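Local coordinates for fructokinase (PDB 5EYN), which catalyses the transfer of a phosphate group from ATP to fructose, as a calcium-binding kinase of the PfkB carbohydrate kinase family, at residues Gly166-Phe171 with Leu196-Lys201; Glu137-Cys142 with Ala157-Met162; Arg20-Gly25 with Pro131-Gly136; Leu273-Val278 with Ile288-Lys293; Arg192-Ala197 with Ala224-Pro229. One frame throughout, in Å; residues are numbered along the deposited sequence.

Contact 1: residues Gly166-Phe171 with Leu196-Lys201; sequences GGYVSF and LADVVK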
# COMPACT_ATOMS: atom_id res chain seq x y z
N GLY A 166 30.47 -20.17 11.80
CA GLY A 166 31.70 -19.59 11.28
C GLY A 166 31.50 -18.76 10.03
O GLY A 166 32.42 -18.61 9.23
N GLY A 167 30.31 -18.21 9.87
CA GLY A 167 30.05 -17.23 8.84
C GLY A 167 30.28 -15.83 9.37
O GLY A 167 30.74 -15.64 10.50
N TYR A 168 29.95 -14.85 8.55
CA TYR A 168 30.21 -13.45 8.86
C TYR A 168 28.91 -12.68 8.75
O TYR A 168 28.05 -13.01 7.94
CB TYR A 168 31.24 -12.87 7.89
CG TYR A 168 32.51 -13.66 7.86
CD1 TYR A 168 33.35 -13.68 8.96
CD2 TYR A 168 32.89 -14.37 6.74
CE1 TYR A 168 34.52 -14.40 8.96
CE2 TYR A 168 34.05 -15.11 6.73
CZ TYR A 168 34.87 -15.12 7.84
OH TYR A 168 36.05 -15.84 7.83
N VAL A 169 28.80 -11.63 9.55
CA VAL A 169 27.57 -10.86 9.64
C VAL A 169 27.81 -9.41 9.30
O VAL A 169 28.69 -8.76 9.86
CB VAL A 169 26.98 -10.96 11.07
CG1 VAL A 169 25.74 -10.08 11.18
CG2 VAL A 169 26.67 -12.40 11.41
N SER A 170 27.02 -8.92 8.35
CA SER A 170 27.02 -7.53 7.95
C SER A 170 25.69 -6.91 8.38
O SER A 170 24.64 -7.51 8.23
CB SER A 170 27.18 -7.46 6.43
OG SER A 170 26.99 -6.16 5.89
N PHE A 171 25.75 -5.69 8.90
CA PHE A 171 24.57 -4.98 9.36
C PHE A 171 24.61 -3.54 8.88
O PHE A 171 25.63 -2.86 9.02
CB PHE A 171 24.51 -5.05 10.90
CG PHE A 171 23.29 -4.41 11.51
CD1 PHE A 171 22.02 -4.77 11.12
CD2 PHE A 171 23.42 -3.45 12.50
CE1 PHE A 171 20.91 -4.18 11.67
CE2 PHE A 171 22.32 -2.88 13.08
CZ PHE A 171 21.06 -3.23 12.64
N LEU A 196 26.77 -7.55 17.25
CA LEU A 196 26.92 -8.92 16.75
C LEU A 196 27.65 -8.96 15.40
O LEU A 196 28.05 -10.02 14.93
CB LEU A 196 25.55 -9.55 16.57
CG LEU A 196 24.77 -9.77 17.86
CD1 LEU A 196 23.33 -10.13 17.59
CD2 LEU A 196 25.43 -10.86 18.72
N ALA A 197 27.84 -7.81 14.76
CA ALA A 197 28.24 -7.78 13.37
C ALA A 197 29.76 -7.73 13.20
O ALA A 197 30.48 -7.18 14.02
CB ALA A 197 27.59 -6.59 12.69
N ASP A 198 30.22 -8.33 12.11
CA ASP A 198 31.59 -8.17 11.65
C ASP A 198 31.81 -6.87 10.89
O ASP A 198 32.88 -6.27 10.96
CB ASP A 198 31.95 -9.34 10.75
CG ASP A 198 31.96 -10.64 11.49
OD1 ASP A 198 32.95 -10.89 12.21
OD2 ASP A 198 30.98 -11.41 11.36
N VAL A 199 30.78 -6.47 10.14
CA VAL A 199 30.82 -5.26 9.34
C VAL A 199 29.56 -4.46 9.63
O VAL A 199 28.46 -5.01 9.61
CB VAL A 199 30.82 -5.61 7.84
CG1 VAL A 199 30.80 -4.36 6.96
CG2 VAL A 199 32.03 -6.45 7.48
N VAL A 200 29.72 -3.16 9.91
CA VAL A 200 28.56 -2.30 10.10
C VAL A 200 28.76 -1.08 9.22
O VAL A 200 29.84 -0.48 9.22
CB VAL A 200 28.38 -1.87 11.56
CG1 VAL A 200 27.13 -1.02 11.71
CG2 VAL A 200 28.33 -3.08 12.47
N LYS A 201 27.72 -0.74 8.46
CA LYS A 201 27.70 0.45 7.62
C LYS A 201 26.63 1.38 8.15
O LYS A 201 25.49 0.97 8.36
CB LYS A 201 27.41 0.06 6.17
CG LYS A 201 27.36 1.25 5.19
CD LYS A 201 25.99 1.95 5.20
CE LYS A 201 25.67 2.70 3.94
NZ LYS A 201 24.23 3.00 3.85
O HOH W 1 30.61 -13.81 12.59
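Val169 turns both of its backbone polar groups to the 196-201 segment, where Asp198 meets each of them. Val169 N donates to Asp198 OD2 at 2.8 Å in a nearly straight bond (162°) that uses the anti lone pair, the one turned away from OD1. Val169 O takes two donors, Asp198 N at 2.8 Å on a bent path (134°) and Val199 N at 3.1 Å. Asp198 CG sits beside its own backbone N (chi1 -65°), which folds the carboxylate back along the neighbouring chain. OD2 of Asp198 also lies 3.3 Å from Tyr168 CA, near the ring plane at the edge of Tyr168, with ring and carboxylate almost perpendicular. A water donates to both Gly167 O and Asp198 OD2, extending the link toward the turn that ends helix 151-165. Further on the two chains run as parallel strands, through Phe171 N to Val199 O (2.9 Å) and Lys201 N to Phe171 O (3.0 Å). Ser170 and Val199 share one face of the sheet, where Ser170 OG bonds to His140; Phe171 and Val200 lie on the other, and Ala197 CB packs on Phe171 CB at 3.9 Å. Helix 186-194 covers the Phe171 side, completing a beta-alpha-beta unit of the central sheet of the ribokinase fold. Lys201, at the far end, belongs to a second ADP site seen for this protein, which is not occupied on this chain. With a backbone N-H and a water both donating to OD2, the Asp198 carboxylate is probably ionised, and it stands in for a backbone acceptor where regular strand pairing has not yet begun.

Contact 2: residues Glu137-Cys142 with Ala157-Met162; sequences EWLHVC and AAIAQM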
# COMPACT_ATOMS: atom_id res chain seq x y z
N GLU A 137 30.21 -18.18 4.82
CA GLU A 137 29.15 -17.43 4.20
C GLU A 137 28.96 -16.09 4.90
O GLU A 137 29.42 -15.89 6.03
CB GLU A 137 27.84 -18.22 4.20
CG GLU A 137 27.88 -19.43 3.27
CD GLU A 137 26.57 -20.20 3.24
OE1 GLU A 137 25.78 -20.09 4.20
OE2 GLU A 137 26.33 -20.93 2.27
N TRP A 138 28.26 -15.19 4.23
CA TRP A 138 27.89 -13.89 4.78
C TRP A 138 26.39 -13.84 4.98
O TRP A 138 25.62 -14.45 4.24
CB TRP A 138 28.32 -12.75 3.83
CG TRP A 138 29.76 -12.46 3.90
CD1 TRP A 138 30.77 -13.10 3.26
CD2 TRP A 138 30.37 -11.44 4.69
NE1 TRP A 138 31.98 -12.55 3.60
CE2 TRP A 138 31.76 -11.52 4.48
CE3 TRP A 138 29.87 -10.47 5.56
CZ2 TRP A 138 32.65 -10.68 5.12
CZ3 TRP A 138 30.77 -9.63 6.20
CH2 TRP A 138 32.14 -9.74 5.98
N LEU A 139 25.98 -13.08 5.99
CA LEU A 139 24.58 -12.73 6.20
C LEU A 139 24.51 -11.22 6.36
O LEU A 139 25.21 -10.65 7.20
CB LEU A 139 24.05 -13.40 7.47
CG LEU A 139 22.64 -12.99 7.90
CD1 LEU A 139 21.62 -13.48 6.91
CD2 LEU A 139 22.35 -13.56 9.29
N HIS A 140 23.67 -10.57 5.55
CA HIS A 140 23.45 -9.13 5.68
C HIS A 140 22.02 -8.83 6.10
O HIS A 140 21.07 -9.41 5.57
CB HIS A 140 23.74 -8.43 4.36
CG HIS A 140 23.51 -6.96 4.40
ND1 HIS A 140 24.35 -6.10 5.08
CD2 HIS A 140 22.51 -6.19 3.90
CE1 HIS A 140 23.89 -4.87 4.97
NE2 HIS A 140 22.79 -4.89 4.25
N VAL A 141 21.91 -7.92 7.07
CA VAL A 141 20.66 -7.56 7.74
C VAL A 141 20.55 -6.04 7.84
O VAL A 141 21.56 -5.36 8.01
CB VAL A 141 20.64 -8.18 9.20
CG1 VAL A 141 19.41 -7.77 9.99
CG2 VAL A 141 20.79 -9.69 9.15
N CYS A 142 19.31 -5.54 7.76
CA CYS A 142 18.97 -4.14 8.03
C CYS A 142 17.98 -4.07 9.18
O CYS A 142 17.37 -5.07 9.56
CB CYS A 142 18.39 -3.45 6.80
SG CYS A 142 19.50 -3.40 5.37
N ALA A 157 18.11 -14.74 15.84
CA ALA A 157 18.47 -16.15 15.84
C ALA A 157 19.29 -16.48 14.60
O ALA A 157 20.27 -17.20 14.68
CB ALA A 157 17.23 -17.03 15.92
N ALA A 158 18.89 -15.94 13.45
CA ALA A 158 19.64 -16.17 12.22
C ALA A 158 21.07 -15.66 12.37
O ALA A 158 22.01 -16.33 11.99
CB ALA A 158 18.97 -15.51 11.04
N ILE A 159 21.22 -14.47 12.95
CA ILE A 159 22.55 -13.92 13.19
C ILE A 159 23.36 -14.85 14.10
O ILE A 159 24.52 -15.16 13.79
CB ILE A 159 22.45 -12.52 13.80
CG1 ILE A 159 21.90 -11.53 12.76
CG2 ILE A 159 23.78 -12.06 14.30
CD1 ILE A 159 21.48 -10.21 13.36
N ALA A 160 22.77 -15.30 15.20
CA ALA A 160 23.46 -16.20 16.12
C ALA A 160 23.88 -17.49 15.41
O ALA A 160 24.96 -18.02 15.66
CB ALA A 160 22.60 -16.51 17.34
N GLN A 161 23.03 -17.98 14.51
CA GLN A 161 23.33 -19.23 13.80
C GLN A 161 24.45 -19.04 12.78
O GLN A 161 25.32 -19.90 12.62
CB GLN A 161 22.07 -19.79 13.13
CG GLN A 161 21.04 -20.30 14.11
CD GLN A 161 19.69 -20.54 13.47
OE1 GLN A 161 19.59 -20.80 12.28
NE2 GLN A 161 18.65 -20.45 14.26
N MET A 162 24.46 -17.90 12.10
CA MET A 162 25.53 -17.64 11.16
C MET A 162 26.87 -17.51 11.90
O MET A 162 27.88 -18.05 11.45
CB MET A 162 25.25 -16.38 10.34
CG MET A 162 26.32 -16.13 9.29
SD MET A 162 26.54 -17.49 8.13
CE MET A 162 25.30 -17.07 6.89
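Glu137 OE1 accepts from both Gln134 N and Trp22 NE1, while OE2 forms a salt bridge with Arg20, so the carboxylate is held at both oxygens just beside the terminal methyl of Met162. That methyl, Met162 CE, lies 4.1 Å from Glu137 OE1 and 3.9 Å from Glu137 CB. Met162 begins with CG anti to its backbone N (chi1 -177°) and then bends at the next two torsions, which carries CE onto the start of the strand, 3.7 Å from Trp138 O. Met162 CE also rests on Leu139 CB at 3.9 Å, and the two side chains Glu137 and Met162 cross at about a right angle. Strand 138-142 and helix 151-165 are successive elements of a beta-alpha-beta unit in the doubly wound sheet of the ribokinase fold, and their local axes run roughly antiparallel (157°) at 9.4 Å. Every second strand residue, Leu139 and then Val141, faces the helix, whereas Trp138 and His140 face helix 264-278 on the other side of the sheet. Leu139 has its CG anti to the backbone N, and its CD2 reaches between two helical residues, touching Ile159 CG1 at 4.0 Å and Ala158 CB at 4.3 Å. Farther along, Val141 CG2 meets the same Ile159 CG1 at 4.2 Å. Ile159 leans on Val169 of the next strand as well, and Met162 on the ring of Phe133.

Contact 3: residues Arg20-Gly25 with Pro131-Gly136; sequences RVWLTG and PSFQKG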
# COMPACT_ATOMS: atom_id res chain seq x y z
N ARG A 20 28.87 -17.48 -0.68
CA ARG A 20 27.47 -17.08 -0.76
C ARG A 20 27.19 -15.97 0.24
O ARG A 20 27.64 -16.03 1.38
CB ARG A 20 26.57 -18.26 -0.43
CG ARG A 20 25.10 -17.92 -0.44
CD ARG A 20 24.25 -19.15 -0.16
NE ARG A 20 24.24 -20.08 -1.29
CZ ARG A 20 24.85 -21.26 -1.33
NH1 ARG A 20 25.54 -21.71 -0.29
NH2 ARG A 20 24.77 -22.01 -2.42
N VAL A 21 26.47 -14.95 -0.23
CA VAL A 21 25.96 -13.90 0.64
C VAL A 21 24.45 -14.09 0.77
O VAL A 21 23.73 -14.04 -0.23
CB VAL A 21 26.26 -12.51 0.10
CG1 VAL A 21 25.76 -11.43 1.07
CG2 VAL A 21 27.75 -12.35 -0.18
N TRP A 22 24.00 -14.30 2.01
CA TRP A 22 22.58 -14.39 2.33
C TRP A 22 22.08 -13.01 2.71
O TRP A 22 22.71 -12.31 3.49
CB TRP A 22 22.36 -15.32 3.53
CG TRP A 22 22.53 -16.78 3.26
CD1 TRP A 22 23.61 -17.55 3.58
CD2 TRP A 22 21.58 -17.66 2.63
NE1 TRP A 22 23.39 -18.84 3.19
CE2 TRP A 22 22.16 -18.94 2.60
CE3 TRP A 22 20.31 -17.48 2.08
CZ2 TRP A 22 21.51 -20.04 2.06
CZ3 TRP A 22 19.67 -18.57 1.54
CH2 TRP A 22 20.26 -19.83 1.53
N LEU A 23 20.93 -12.66 2.16
CA LEU A 23 20.22 -11.43 2.47
C LEU A 23 18.87 -11.83 3.07
O LEU A 23 18.23 -12.76 2.60
CB LEU A 23 20.01 -10.59 1.20
CG LEU A 23 21.21 -10.01 0.45
CD1 LEU A 23 22.18 -9.31 1.36
CD2 LEU A 23 21.94 -11.10 -0.33
N THR A 24 18.44 -11.11 4.09
CA THR A 24 17.13 -11.35 4.65
C THR A 24 16.49 -10.04 5.04
O THR A 24 17.18 -9.07 5.33
CB THR A 24 17.21 -12.29 5.88
OG1 THR A 24 15.91 -12.56 6.38
CG2 THR A 24 18.03 -11.68 7.02
N GLY A 25 15.16 -10.00 5.00
CA GLY A 25 14.43 -8.82 5.41
C GLY A 25 13.30 -8.53 4.46
O GLY A 25 12.58 -9.44 4.04
N PRO A 131 17.38 -20.58 6.50
CA PRO A 131 18.00 -21.68 5.77
C PRO A 131 19.28 -22.14 6.43
O PRO A 131 19.77 -21.53 7.38
CB PRO A 131 18.31 -21.07 4.40
CG PRO A 131 18.55 -19.65 4.71
CD PRO A 131 17.64 -19.28 5.86
N SER A 132 19.82 -23.25 5.94
CA SER A 132 21.06 -23.78 6.49
C SER A 132 22.22 -22.91 6.02
O SER A 132 22.31 -22.56 4.84
CB SER A 132 21.26 -25.22 6.04
OG SER A 132 21.42 -25.26 4.63
N PHE A 133 23.08 -22.55 6.97
CA PHE A 133 24.24 -21.72 6.72
C PHE A 133 25.49 -22.58 6.78
O PHE A 133 25.50 -23.66 7.39
CB PHE A 133 24.36 -20.63 7.78
CG PHE A 133 23.24 -19.63 7.80
CD1 PHE A 133 22.60 -19.22 6.63
CD2 PHE A 133 22.83 -19.09 9.00
CE1 PHE A 133 21.59 -18.28 6.69
CE2 PHE A 133 21.83 -18.15 9.05
CZ PHE A 133 21.20 -17.76 7.89
N GLN A 134 26.56 -22.08 6.18
CA GLN A 134 27.83 -22.78 6.19
C GLN A 134 28.97 -21.83 6.51
O GLN A 134 28.87 -20.62 6.28
CB GLN A 134 28.07 -23.43 4.83
CG GLN A 134 27.00 -24.44 4.45
CD GLN A 134 27.26 -25.12 3.12
OE1 GLN A 134 28.30 -25.73 2.92
NE2 GLN A 134 26.30 -25.01 2.21
N LYS A 135 30.06 -22.39 7.02
CA LYS A 135 31.25 -21.63 7.33
C LYS A 135 31.67 -20.75 6.15
O LYS A 135 31.64 -21.18 4.99
CB LYS A 135 32.37 -22.59 7.71
CG LYS A 135 33.64 -21.92 8.18
CD LYS A 135 34.70 -22.97 8.48
CE LYS A 135 36.06 -22.34 8.73
NZ LYS A 135 36.08 -21.47 9.93
N GLY A 136 32.03 -19.50 6.43
CA GLY A 136 32.54 -18.61 5.41
C GLY A 136 31.48 -17.85 4.63
O GLY A 136 31.80 -16.95 3.86
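Strand 21-24 and the irregular 131-136 segment keep their backbones well apart, Trp22 CA and Phe133 CA being 8.7 Å from each other, and the indole of Trp22 spans the gap. Trp22 CG lies beside its backbone N, anti to the carbonyl carbon (chi1 -73°), and the ring is directed at the loop. Two residues share one of its faces. Pro131 CG stands over the six-membered ring, 3.6 Å from its centroid and only 17° off the normal, a CH-pi contact. Phe133 brings its edge to the five-membered ring in an edge-to-face pair, with centroids 4.9 Å apart and planes at 59°; its CD1 approaches Trp22 NE1 to 3.5 Å. Pro131 O in turn sits over the centre of the Phe133 ring, 3.7 Å above its plane. On the opposite face of the indole lies the aliphatic part of Arg20, with CD 3.3 Å above the plane, so the Trp22 ring, its rotation further fixed through NE1 by Glu137, is held between this chain and the loop. Met162 also packs against the indole. Here the loop that precedes strand 138-142 folds over strand 21-24, in the parallel part of the central mixed sheet, on the face that helix 151-165 also packs on, in the alpha/beta fold of PfkB kinases.

Contact 4: residues Leu273-Val278 with Ile288-Lys293; sequences LYRLSV and ILDAVK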
# COMPACT_ATOMS: atom_id res chain seq x y z
N LEU A 273 30.13 -5.91 -0.14
CA LEU A 273 30.00 -7.32 0.22
C LEU A 273 30.35 -8.24 -0.93
O LEU A 273 30.89 -9.31 -0.71
CB LEU A 273 28.60 -7.67 0.75
CG LEU A 273 28.17 -6.94 2.01
CD1 LEU A 273 26.79 -7.42 2.45
CD2 LEU A 273 29.17 -7.17 3.14
N TYR A 274 30.07 -7.83 -2.16
CA TYR A 274 30.51 -8.63 -3.29
C TYR A 274 32.03 -8.83 -3.18
O TYR A 274 32.52 -9.95 -3.25
CB TYR A 274 30.16 -7.99 -4.64
CG TYR A 274 30.90 -8.69 -5.76
CD1 TYR A 274 30.56 -10.00 -6.11
CD2 TYR A 274 31.97 -8.10 -6.40
CE1 TYR A 274 31.26 -10.68 -7.09
CE2 TYR A 274 32.66 -8.78 -7.38
CZ TYR A 274 32.30 -10.07 -7.71
OH TYR A 274 32.98 -10.76 -8.69
N ARG A 275 32.78 -7.73 -3.03
CA ARG A 275 34.23 -7.85 -2.99
C ARG A 275 34.74 -8.60 -1.74
O ARG A 275 35.68 -9.39 -1.82
CB ARG A 275 34.88 -6.47 -3.14
CG ARG A 275 34.72 -5.88 -4.54
CD ARG A 275 35.43 -6.68 -5.61
NE ARG A 275 36.85 -6.36 -5.68
CZ ARG A 275 37.72 -6.97 -6.46
NH1 ARG A 275 37.35 -7.99 -7.23
NH2 ARG A 275 38.98 -6.58 -6.47
N LEU A 276 34.11 -8.40 -0.59
CA LEU A 276 34.52 -9.15 0.59
C LEU A 276 34.22 -10.63 0.39
O LEU A 276 35.01 -11.49 0.80
CB LEU A 276 33.84 -8.63 1.87
CG LEU A 276 34.12 -7.17 2.24
CD1 LEU A 276 33.49 -6.88 3.59
CD2 LEU A 276 35.60 -6.83 2.25
N SER A 277 33.11 -10.93 -0.28
CA SER A 277 32.68 -12.32 -0.44
C SER A 277 33.61 -13.14 -1.34
O SER A 277 33.73 -14.35 -1.18
CB SER A 277 31.24 -12.39 -0.97
OG SER A 277 31.15 -12.14 -2.37
N VAL A 278 34.29 -12.49 -2.27
CA VAL A 278 35.16 -13.20 -3.20
C VAL A 278 36.63 -13.16 -2.76
O VAL A 278 37.50 -13.75 -3.41
CB VAL A 278 35.06 -12.66 -4.65
CG1 VAL A 278 33.64 -12.79 -5.18
CG2 VAL A 278 35.54 -11.22 -4.73
N ILE A 288 39.84 -4.66 1.94
CA ILE A 288 38.78 -3.79 2.43
C ILE A 288 38.77 -2.46 1.67
O ILE A 288 37.71 -1.99 1.26
CB ILE A 288 38.95 -3.56 3.93
CG1 ILE A 288 38.58 -4.84 4.67
CG2 ILE A 288 38.12 -2.37 4.41
CD1 ILE A 288 38.91 -4.81 6.14
N LEU A 289 39.93 -1.85 1.49
CA LEU A 289 39.93 -0.53 0.85
C LEU A 289 39.50 -0.62 -0.60
O LEU A 289 38.80 0.26 -1.10
CB LEU A 289 41.31 0.11 0.96
CG LEU A 289 41.74 0.49 2.38
CD1 LEU A 289 43.19 0.92 2.36
CD2 LEU A 289 40.87 1.59 2.96
N ASP A 290 39.91 -1.68 -1.29
CA ASP A 290 39.44 -1.94 -2.65
C ASP A 290 37.93 -2.20 -2.68
O ASP A 290 37.23 -1.73 -3.58
CB ASP A 290 40.20 -3.13 -3.24
CG ASP A 290 39.64 -3.57 -4.58
OD1 ASP A 290 40.05 -2.99 -5.59
OD2 ASP A 290 38.80 -4.49 -4.62
N ALA A 291 37.42 -2.93 -1.70
CA ALA A 291 35.98 -3.21 -1.64
C ALA A 291 35.19 -1.92 -1.47
O ALA A 291 34.12 -1.78 -2.06
CB ALA A 291 35.65 -4.19 -0.53
N VAL A 292 35.73 -0.99 -0.70
CA VAL A 292 35.08 0.31 -0.50
C VAL A 292 35.17 1.17 -1.77
O VAL A 292 34.24 1.92 -2.07
CB VAL A 292 35.67 1.05 0.72
CG1 VAL A 292 35.10 2.45 0.87
CG2 VAL A 292 35.37 0.26 1.98
N LYS A 293 36.24 1.04 -2.53
CA LYS A 293 36.32 1.73 -3.80
C LYS A 293 35.20 1.24 -4.73
O LYS A 293 34.53 2.04 -5.38
CB LYS A 293 37.69 1.49 -4.43
CG LYS A 293 37.88 2.06 -5.82
CD LYS A 293 39.31 1.82 -6.34
CE LYS A 293 39.54 2.48 -7.70
NZ LYS A 293 40.94 2.30 -8.17
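Arg275 and Asp290 join the two helices by a salt bridge in which two of the guanidinium nitrogens, NE and NH2, converge on a single oxygen. Arg275 NE reaches Asp290 OD2 at 2.9 Å and Arg275 NH2 reaches the same atom at 2.8 Å, a side-on grip with OD2 lying in the guanidinium plane. The carboxylate is turned steeply against that plane: NE meets OD2 nearly in line with its C-O bond, NH2 from above the carboxylate. Arg275 starts with CG beside its backbone N (chi1 -69°) and folds again at the next two torsions, a compact shape that carries NE and NH2 across to the facing helix. Asp290 reaches to meet it with CG anti to the backbone N (chi1 172°). Beneath the bridge the helices come close, Arg275 CB lying 3.6 Å from Ala291 CB. Leu276 extends CD2 to Ala291 CB at 3.8 Å and, more loosely, to Ile288 CG1 at 4.3 Å. Trp294 adds a cation-pi contact to Arg275. The short axes run at 146° to each other, 8.5 Å apart, so the two helices pack roughly antiparallel. The first turn of helix 264-278 carries most of the Gly-Ala-Gly-Asp sequence (Gly263 to Asp266), part of the C-terminal PfkB signature, whose residues bind ADP and fructose.

Contact 5: residues Arg192-Ala197 with Ala224-Pro229; sequences RAVGLA and ADFQIP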
# COMPACT_ATOMS: atom_id res chain seq x y z
N ARG A 192 22.07 -3.65 19.74
CA ARG A 192 22.31 -5.06 20.00
C ARG A 192 22.83 -5.76 18.75
O ARG A 192 23.76 -6.55 18.82
CB ARG A 192 21.02 -5.73 20.50
CG ARG A 192 21.17 -7.21 20.84
CD ARG A 192 19.82 -7.83 21.21
NE ARG A 192 19.88 -9.28 21.14
CZ ARG A 192 18.83 -10.08 21.11
NH1 ARG A 192 17.61 -9.59 21.15
NH2 ARG A 192 19.01 -11.40 21.05
N ALA A 193 22.24 -5.46 17.59
CA ALA A 193 22.70 -6.03 16.34
C ALA A 193 24.08 -5.49 15.96
O ALA A 193 24.92 -6.24 15.45
CB ALA A 193 21.71 -5.75 15.23
N VAL A 194 24.33 -4.21 16.17
CA VAL A 194 25.65 -3.65 15.91
C VAL A 194 26.73 -4.46 16.66
O VAL A 194 27.81 -4.71 16.13
CB VAL A 194 25.72 -2.16 16.31
CG1 VAL A 194 27.15 -1.65 16.31
CG2 VAL A 194 24.85 -1.33 15.37
N GLY A 195 26.41 -4.88 17.88
CA GLY A 195 27.33 -5.66 18.68
C GLY A 195 27.57 -7.08 18.21
O GLY A 195 28.49 -7.75 18.70
N LEU A 196 26.77 -7.55 17.25
CA LEU A 196 26.92 -8.92 16.75
C LEU A 196 27.65 -8.96 15.40
O LEU A 196 28.05 -10.02 14.93
CB LEU A 196 25.55 -9.55 16.57
CG LEU A 196 24.77 -9.77 17.86
CD1 LEU A 196 23.33 -10.13 17.59
CD2 LEU A 196 25.43 -10.86 18.72
N ALA A 197 27.84 -7.81 14.76
CA ALA A 197 28.24 -7.78 13.37
C ALA A 197 29.76 -7.73 13.20
O ALA A 197 30.48 -7.18 14.02
CB ALA A 197 27.59 -6.59 12.69
N ALA A 224 33.48 2.33 20.10
CA ALA A 224 34.80 1.70 20.14
C ALA A 224 34.80 0.38 20.92
O ALA A 224 35.44 -0.59 20.51
CB ALA A 224 35.82 2.65 20.74
N ASP A 225 34.09 0.34 22.04
CA ASP A 225 34.14 -0.84 22.89
C ASP A 225 33.42 -2.04 22.29
O ASP A 225 33.47 -3.14 22.84
CB ASP A 225 33.61 -0.52 24.28
CG ASP A 225 34.52 0.43 25.02
OD1 ASP A 225 35.76 0.26 24.91
OD2 ASP A 225 34.02 1.34 25.71
N PHE A 226 32.77 -1.84 21.15
CA PHE A 226 32.14 -2.93 20.41
C PHE A 226 33.20 -3.75 19.68
O PHE A 226 32.96 -4.90 19.30
CB PHE A 226 31.10 -2.38 19.43
CG PHE A 226 29.86 -1.82 20.09
CD1 PHE A 226 28.63 -2.39 19.85
CD2 PHE A 226 29.92 -0.73 20.95
CE1 PHE A 226 27.48 -1.89 20.44
CE2 PHE A 226 28.77 -0.23 21.55
CZ PHE A 226 27.55 -0.81 21.29
N GLN A 227 34.39 -3.19 19.49
CA GLN A 227 35.48 -3.85 18.76
C GLN A 227 34.94 -4.44 17.45
O GLN A 227 35.18 -5.60 17.12
CB GLN A 227 36.18 -4.93 19.62
CG GLN A 227 37.05 -4.39 20.78
CD GLN A 227 38.47 -3.94 20.37
OE1 GLN A 227 38.95 -4.22 19.26
NE2 GLN A 227 39.15 -3.23 21.28
N ILE A 228 34.19 -3.62 16.71
CA ILE A 228 33.66 -4.01 15.41
C ILE A 228 34.82 -4.06 14.42
O ILE A 228 35.57 -3.11 14.29
CB ILE A 228 32.61 -3.00 14.89
CG1 ILE A 228 31.47 -2.81 15.90
CG2 ILE A 228 32.03 -3.45 13.58
CD1 ILE A 228 30.70 -1.55 15.66
N PRO A 229 34.99 -5.20 13.74
CA PRO A 229 36.14 -5.35 12.85
C PRO A 229 36.19 -4.31 11.72
O PRO A 229 37.26 -3.79 11.43
CB PRO A 229 35.96 -6.77 12.29
CG PRO A 229 35.22 -7.48 13.36
CD PRO A 229 34.27 -6.46 13.91
O HOH W 2 31.42 -6.80 18.33
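A type I turn from Val194 to Ala197 follows helix 186-194 and faces the 224-229 loop, with Gly195 CA and Phe226 CA 5.8 Å apart. The loop leads from helix 216-222 into strand 230-234, so the contact packs two helix-to-strand connections side by side where strands 199-203 and 230-234 of the central sheet of the ribokinase fold begin. Val194 carries the apolar part through one methyl. Its CG1, anti to the backbone N (chi1 169°), touches Ile228 CD1 at 3.6 Å and Phe226 CD1 at 3.9 Å, while CG2 packs on the ring of Phe171. Ile228 reaches this point because its CG1 branch runs beside the backbone N (chi1 -56°) and then extends. Phe226 crosses Val194 at about a right angle and presents its edge to the turn: Gly195 CA lies near the ring plane, 3.7 Å from Phe226 CD1, and Gly195 N is also in that plane. A water lies between the backbone carbonyls of the two segments, 3.1 Å from Gly195 O and 2.6 Å from Phe226 O. The last touch is by Ala197 O, which meets Ile228 CG2 at 4.1 Å and Pro229 CD at 3.9 Å.

From the N terminus, contact 3 closes the longest loop, 105 residues that include the separate four-stranded sheet, and brings the chain back to the central sheet beside its first strand. Contact 2 follows at once, laying helix 151-165 on strand 138-142, the next strand of that sheet. Contact 1 adds strands 168-172 and 199-203. Before it closes, contact 5 opens on the turn after helix 186-194, sharing Leu196 and Ala197, so these two overlap in sequence and meet through Phe171 and Val194. The others follow in series without nesting. Contact 4 closes the last, short loop; Leu273 and Leu276 meet Trp138 on the side of the sheet away from helix 151-165.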